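Local coordinates for protein carboxypeptidase D (Drosophila melanogaster, PDB 3MN8) that releases C-terminal arginine or lysine from peptides and proteins as a zinc-dependent carboxypeptidase of the M14 family, processing peptide hormones, neuropeptides and growth factors, at residues K29-A41 and Y311-K325. Sequence-based numbering, arbitrary orientation.
Sequences KEDESFLQQPHYA and YPAASTLPQEWQRNK
Tyr40 is sandwiched between Tyr311 and Leu317 where the N-terminal loop 29-41 lies against helix 317-333 and the loop leading into it, in the first of the protein's three M14 carboxypeptidase-like domains. Its pairing with Tyr311 is T-shaped: the planes stand at 88°, and Tyr311 CE2 lies 3.3 Å above the Tyr40 ring, toward its rim. Leu317 CD1 sits over the centre of the opposite face. The phenol reaches the loop ahead of the helix, where Tyr40 OH donates to Pro312 O (2.9 Å) from well above the carbonyl plane. Replacing Tyr40 with an alanine would probably open a gap between Tyr311 and Leu317 and cost Pro312 O this donor. Midway, Pro38 rests on Ala314 and Pro318, its CG 3.9 Å from Pro318 CG. At the far end, Trp321 CG points anti to the backbone N (chi1 166°), directing the indole at the loop; Phe34 sets its edge on one indole face, its centroid 5.3 Å from that of the Trp321 six-membered ring, while Lys325 CG packs against the other. Lys325 NZ joins Glu30 and Glu32 in salt bridges, and Tyr117 OH of helix 106-121 also hydrogen-bonds Glu30 OE2. Glu32 OE1 accepts twice: from Lys325 NZ above the carboxylate plane, and nearly along its C-O axis from Trp321 NE1, at 2.7 Å with an N-H...O angle of 162°.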
loop_
_atom_site.group_PDB
_atom_site.type_symbol
_atom_site.label_atom_id
_atom_site.label_comp_id
_atom_site.label_asym_id
_atom_site.label_seq_id
_atom_site.Cartn_x
_atom_site.Cartn_y
_atom_site.Cartn_z
ATOM N N LYS A 29 11.415 -20.751 -17.751
ATOM C CA LYS A 29 10.851 -19.494 -17.265
ATOM C C LYS A 29 10.103 -19.641 -15.924
ATOM O O LYS A 29 10.454 -20.478 -15.084
ATOM C CB LYS A 29 9.932 -18.868 -18.325
ATOM C CG LYS A 29 9.893 -17.336 -18.308
ATOM C CD LYS A 29 8.677 -16.796 -19.052
ATOM C CE LYS A 29 8.745 -15.283 -19.208
ATOM N NZ LYS A 29 7.417 -14.697 -19.552
ATOM N N GLU A 30 9.060 -18.832 -15.755
ATOM C CA GLU A 30 8.374 -18.628 -14.471
ATOM C C GLU A 30 7.721 -19.862 -13.813
ATOM O O GLU A 30 7.072 -20.676 -14.467
ATOM C CB GLU A 30 7.322 -17.521 -14.631
ATOM C CG GLU A 30 7.823 -16.282 -15.361
ATOM C CD GLU A 30 6.690 -15.368 -15.807
ATOM O OE1 GLU A 30 5.832 -15.825 -16.598
ATOM O OE2 GLU A 30 6.661 -14.192 -15.371
ATOM N N ASP A 31 7.884 -19.975 -12.502
ATOM C CA ASP A 31 7.175 -20.982 -11.730
ATOM C C ASP A 31 5.861 -20.391 -11.196
ATOM O O ASP A 31 5.808 -19.848 -10.089
ATOM C CB ASP A 31 8.065 -21.480 -10.591
ATOM C CG ASP A 31 7.306 -22.304 -9.573
ATOM O OD1 ASP A 31 7.887 -22.622 -8.507
ATOM O OD2 ASP A 31 6.128 -22.627 -9.833
ATOM N N GLU A 32 4.805 -20.490 -11.998
ATOM C CA GLU A 32 3.479 -20.014 -11.613
ATOM C C GLU A 32 2.518 -21.188 -11.364
ATOM O O GLU A 32 1.354 -21.158 -11.787
ATOM C CB GLU A 32 2.897 -19.130 -12.716
ATOM C CG GLU A 32 3.663 -17.856 -12.997
ATOM C CD GLU A 32 3.049 -17.066 -14.146
ATOM O OE1 GLU A 32 2.265 -16.132 -13.867
ATOM O OE2 GLU A 32 3.339 -17.384 -15.325
ATOM N N SER A 33 3.007 -22.221 -10.685
ATOM C CA SER A 33 2.217 -23.426 -10.457
ATOM C C SER A 33 0.955 -23.135 -9.643
ATOM O O SER A 33 -0.070 -23.824 -9.784
ATOM C CB SER A 33 3.062 -24.490 -9.752
ATOM O OG SER A 33 3.397 -24.091 -8.435
ATOM N N PHE A 34 1.036 -22.107 -8.802
ATOM C CA PHE A 34 -0.072 -21.737 -7.929
ATOM C C PHE A 34 -1.398 -21.548 -8.665
ATOM O O PHE A 34 -2.423 -21.292 -8.039
ATOM C CB PHE A 34 0.274 -20.503 -7.067
ATOM C CG PHE A 34 0.809 -19.309 -7.845
ATOM C CD1 PHE A 34 -0.051 -18.404 -8.452
ATOM C CD2 PHE A 34 2.175 -19.068 -7.921
ATOM C CE1 PHE A 34 0.442 -17.303 -9.144
ATOM C CE2 PHE A 34 2.676 -17.964 -8.614
ATOM C CZ PHE A 34 1.812 -17.083 -9.221
ATOM N N LEU A 35 -1.381 -21.700 -9.985
ATOM C CA LEU A 35 -2.584 -21.542 -10.795
ATOM C C LEU A 35 -3.275 -22.872 -11.128
ATOM O O LEU A 35 -4.388 -22.880 -11.653
ATOM C CB LEU A 35 -2.239 -20.826 -12.100
ATOM C CG LEU A 35 -1.306 -19.622 -11.990
ATOM C CD1 LEU A 35 -0.785 -19.233 -13.374
ATOM C CD2 LEU A 35 -1.999 -18.450 -11.291
ATOM N N GLN A 36 -2.622 -23.990 -10.827
ATOM C CA GLN A 36 -3.076 -25.296 -11.313
ATOM C C GLN A 36 -4.316 -25.818 -10.582
ATOM O O GLN A 36 -4.679 -26.983 -10.714
ATOM C CB GLN A 36 -1.935 -26.306 -11.180
ATOM C CG GLN A 36 -2.156 -27.633 -11.883
ATOM C CD GLN A 36 -1.713 -27.596 -13.330
ATOM O OE1 GLN A 36 -1.580 -28.638 -13.983
ATOM N NE2 GLN A 36 -1.472 -26.389 -13.842
ATOM N N GLN A 37 -4.964 -24.948 -9.818
ATOM C CA GLN A 37 -6.004 -25.370 -8.892
ATOM C C GLN A 37 -6.752 -24.150 -8.350
ATOM O O GLN A 37 -6.665 -23.826 -7.161
ATOM C CB GLN A 37 -5.365 -26.148 -7.741
ATOM C CG GLN A 37 -4.099 -25.495 -7.144
ATOM C CD GLN A 37 -4.360 -24.740 -5.846
ATOM O OE1 GLN A 37 -4.734 -23.567 -5.867
ATOM N NE2 GLN A 37 -4.146 -25.405 -4.710
ATOM N N PRO A 38 -7.493 -23.465 -9.228
ATOM C CA PRO A 38 -8.161 -22.213 -8.859
ATOM C C PRO A 38 -9.185 -22.410 -7.745
ATOM O O PRO A 38 -10.081 -23.250 -7.854
ATOM C CB PRO A 38 -8.861 -21.792 -10.152
ATOM C CG PRO A 38 -8.178 -22.570 -11.242
ATOM C CD PRO A 38 -7.768 -23.859 -10.617
ATOM N N HIS A 39 -9.044 -21.631 -6.679
ATOM C CA HIS A 39 -9.927 -21.727 -5.527
ATOM C C HIS A 39 -9.629 -20.590 -4.545
ATOM O O HIS A 39 -8.535 -20.011 -4.551
ATOM C CB HIS A 39 -9.771 -23.096 -4.850
ATOM C CG HIS A 39 -8.524 -23.229 -4.026
ATOM N ND1 HIS A 39 -7.265 -23.178 -4.573
ATOM C CD2 HIS A 39 -8.359 -23.428 -2.698
ATOM C CE1 HIS A 39 -6.366 -23.329 -3.610
ATOM N NE2 HIS A 39 -6.999 -23.485 -2.468
ATOM N N TYR A 40 -10.600 -20.258 -3.706
ATOM C CA TYR A 40 -10.368 -19.219 -2.704
ATOM C C TYR A 40 -9.755 -19.811 -1.441
ATOM O O TYR A 40 -10.286 -20.766 -0.880
ATOM C CB TYR A 40 -11.662 -18.447 -2.393
ATOM C CG TYR A 40 -12.020 -17.420 -3.458
ATOM C CD1 TYR A 40 -13.087 -17.621 -4.325
ATOM C CD2 TYR A 40 -11.272 -16.261 -3.608
ATOM C CE1 TYR A 40 -13.401 -16.685 -5.301
ATOM C CE2 TYR A 40 -11.581 -15.328 -4.579
ATOM C CZ TYR A 40 -12.641 -15.543 -5.419
ATOM O OH TYR A 40 -12.922 -14.606 -6.385
ATOM N N ALA A 41 -8.630 -19.258 -1.004
ATOM C CA ALA A 41 -7.969 -19.761 0.200
ATOM C C ALA A 41 -8.722 -19.332 1.471
ATOM O O ALA A 41 -9.009 -18.152 1.676
ATOM C CB ALA A 41 -6.520 -19.311 0.245
ATOM N N TYR A 311 -17.270 -10.572 -5.672
ATOM C CA TYR A 311 -16.850 -11.932 -5.320
ATOM C C TYR A 311 -17.042 -12.887 -6.495
ATOM O O TYR A 311 -18.035 -13.604 -6.540
ATOM C CB TYR A 311 -17.680 -12.452 -4.140
ATOM C CG TYR A 311 -17.018 -13.548 -3.318
ATOM C CD1 TYR A 311 -17.288 -13.675 -1.957
ATOM C CD2 TYR A 311 -16.120 -14.441 -3.888
ATOM C CE1 TYR A 311 -16.693 -14.659 -1.185
ATOM C CE2 TYR A 311 -15.505 -15.430 -3.119
ATOM C CZ TYR A 311 -15.804 -15.532 -1.768
ATOM O OH TYR A 311 -15.217 -16.508 -0.994
ATOM N N PRO A 312 -16.094 -12.901 -7.449
ATOM C CA PRO A 312 -16.248 -13.771 -8.623
ATOM C C PRO A 312 -15.906 -15.216 -8.278
ATOM O O PRO A 312 -15.566 -15.504 -7.127
ATOM C CB PRO A 312 -15.241 -13.204 -9.635
ATOM C CG PRO A 312 -14.663 -11.931 -8.987
ATOM C CD PRO A 312 -14.870 -12.082 -7.513
ATOM N N ALA A 313 -16.008 -16.110 -9.259
ATOM C CA ALA A 313 -15.704 -17.527 -9.053
ATOM C C ALA A 313 -14.229 -17.810 -9.304
ATOM O O ALA A 313 -13.568 -17.090 -10.056
ATOM C CB ALA A 313 -16.580 -18.414 -9.953
ATOM N N ALA A 314 -13.728 -18.872 -8.682
ATOM C CA ALA A 314 -12.318 -19.236 -8.773
ATOM C C ALA A 314 -11.748 -19.218 -10.201
ATOM O O ALA A 314 -10.669 -18.678 -10.433
ATOM C CB ALA A 314 -12.090 -20.594 -8.126
ATOM N N SER A 315 -12.469 -19.812 -11.147
ATOM C CA SER A 315 -11.984 -19.952 -12.527
ATOM C C SER A 315 -11.574 -18.606 -13.098
ATOM O O SER A 315 -10.784 -18.532 -14.042
ATOM C CB SER A 315 -13.054 -20.602 -13.424
ATOM O OG SER A 315 -14.224 -19.795 -13.515
ATOM N N THR A 316 -12.132 -17.551 -12.515
ATOM C CA THR A 316 -11.823 -16.181 -12.890
ATOM C C THR A 316 -10.411 -15.807 -12.456
ATOM O O THR A 316 -9.712 -15.060 -13.151
ATOM C CB THR A 316 -12.837 -15.208 -12.253
ATOM O OG1 THR A 316 -13.960 -15.060 -13.127
ATOM C CG2 THR A 316 -12.222 -13.847 -12.012
ATOM N N LEU A 317 -9.995 -16.354 -11.316
ATOM C CA LEU A 317 -8.755 -15.973 -10.643
ATOM C C LEU A 317 -7.484 -16.007 -11.502
ATOM O O LEU A 317 -6.656 -15.087 -11.431
ATOM C CB LEU A 317 -8.562 -16.821 -9.387
ATOM C CG LEU A 317 -9.720 -16.861 -8.386
ATOM C CD1 LEU A 317 -9.416 -17.894 -7.307
ATOM C CD2 LEU A 317 -10.020 -15.481 -7.769
ATOM N N PRO A 318 -7.300 -17.073 -12.294
ATOM C CA PRO A 318 -6.094 -17.125 -13.124
ATOM C C PRO A 318 -5.986 -15.953 -14.096
ATOM O O PRO A 318 -4.885 -15.419 -14.254
ATOM C CB PRO A 318 -6.253 -18.444 -13.864
ATOM C CG PRO A 318 -7.009 -19.298 -12.902
ATOM C CD PRO A 318 -7.999 -18.367 -12.269
ATOM N N GLN A 319 -7.101 -15.555 -14.716
ATOM C CA GLN A 319 -7.155 -14.342 -15.559
ATOM C C GLN A 319 -6.808 -13.037 -14.810
ATOM O O GLN A 319 -6.023 -12.196 -15.293
ATOM C CB GLN A 319 -8.547 -14.183 -16.189
ATOM C CG GLN A 319 -8.702 -14.780 -17.580
ATOM C CD GLN A 319 -9.623 -15.988 -17.592
ATOM O OE1 GLN A 319 -10.353 -16.219 -18.559
ATOM N NE2 GLN A 319 -9.598 -16.762 -16.505
ATOM N N GLU A 320 -7.431 -12.863 -13.645
ATOM C CA GLU A 320 -7.170 -11.703 -12.808
ATOM C C GLU A 320 -5.687 -11.631 -12.495
ATOM O O GLU A 320 -5.101 -10.543 -12.460
ATOM C CB GLU A 320 -7.985 -11.761 -11.512
ATOM C CG GLU A 320 -9.506 -11.826 -11.723
ATOM C CD GLU A 320 -10.098 -10.567 -12.378
ATOM O OE1 GLU A 320 -9.330 -9.656 -12.760
ATOM O OE2 GLU A 320 -11.343 -10.487 -12.508
ATOM N N TRP A 321 -5.067 -12.789 -12.282
ATOM C CA TRP A 321 -3.632 -12.798 -12.012
ATOM C C TRP A 321 -2.821 -12.217 -13.176
ATOM O O TRP A 321 -1.965 -11.352 -12.971
ATOM C CB TRP A 321 -3.116 -14.196 -11.647
ATOM C CG TRP A 321 -1.615 -14.256 -11.700
ATOM C CD1 TRP A 321 -0.859 -14.854 -12.656
ATOM C CD2 TRP A 321 -0.693 -13.644 -10.783
ATOM N NE1 TRP A 321 0.472 -14.675 -12.388
ATOM C CE2 TRP A 321 0.606 -13.932 -11.244
ATOM C CE3 TRP A 321 -0.841 -12.878 -9.617
ATOM C CZ2 TRP A 321 1.757 -13.486 -10.578
ATOM C CZ3 TRP A 321 0.305 -12.444 -8.954
ATOM C CH2 TRP A 321 1.583 -12.752 -9.437
ATOM N N GLN A 322 -3.095 -12.683 -14.392
ATOM C CA GLN A 322 -2.324 -12.253 -15.555
ATOM C C GLN A 322 -2.471 -10.762 -15.854
ATOM O O GLN A 322 -1.531 -10.129 -16.339
ATOM C CB GLN A 322 -2.683 -13.072 -16.789
ATOM C CG GLN A 322 -1.482 -13.728 -17.431
ATOM C CD GLN A 322 -0.891 -14.821 -16.563
ATOM O OE1 GLN A 322 0.329 -14.925 -16.415
ATOM N NE2 GLN A 322 -1.759 -15.642 -15.977
ATOM N N ARG A 323 -3.643 -10.205 -15.561
ATOM C CA ARG A 323 -3.880 -8.771 -15.762
ATOM C C ARG A 323 -3.154 -7.896 -14.739
ATOM O O ARG A 323 -2.484 -6.918 -15.092
ATOM C CB ARG A 323 -5.378 -8.475 -15.706
ATOM C CG ARG A 323 -6.182 -9.384 -16.603
ATOM C CD ARG A 323 -7.666 -9.213 -16.377
ATOM N NE ARG A 323 -8.457 -9.759 -17.477
ATOM C CZ ARG A 323 -9.774 -9.901 -17.426
ATOM N NH1 ARG A 323 -10.427 -9.538 -16.326
ATOM N NH2 ARG A 323 -10.436 -10.404 -18.463
ATOM N N ASN A 324 -3.293 -8.250 -13.467
ATOM C CA ASN A 324 -2.785 -7.413 -12.401
ATOM C C ASN A 324 -1.305 -7.638 -12.152
ATOM O O ASN A 324 -0.641 -6.816 -11.516
ATOM C CB ASN A 324 -3.578 -7.658 -11.127
ATOM C CG ASN A 324 -5.029 -7.238 -11.256
ATOM O OD1 ASN A 324 -5.402 -6.144 -10.832
ATOM N ND2 ASN A 324 -5.857 -8.105 -11.847
ATOM N N LYS A 325 -0.793 -8.753 -12.661
ATOM C CA LYS A 325 0.609 -9.135 -12.473
ATOM C C LYS A 325 1.599 -7.979 -12.678
ATOM O O LYS A 325 2.355 -7.643 -11.769
ATOM C CB LYS A 325 0.951 -10.291 -13.416
ATOM C CG LYS A 325 2.247 -11.025 -13.126
ATOM C CD LYS A 325 2.477 -11.999 -14.253
ATOM C CE LYS A 325 3.691 -12.855 -14.030
ATOM N NZ LYS A 325 3.775 -13.876 -15.110
#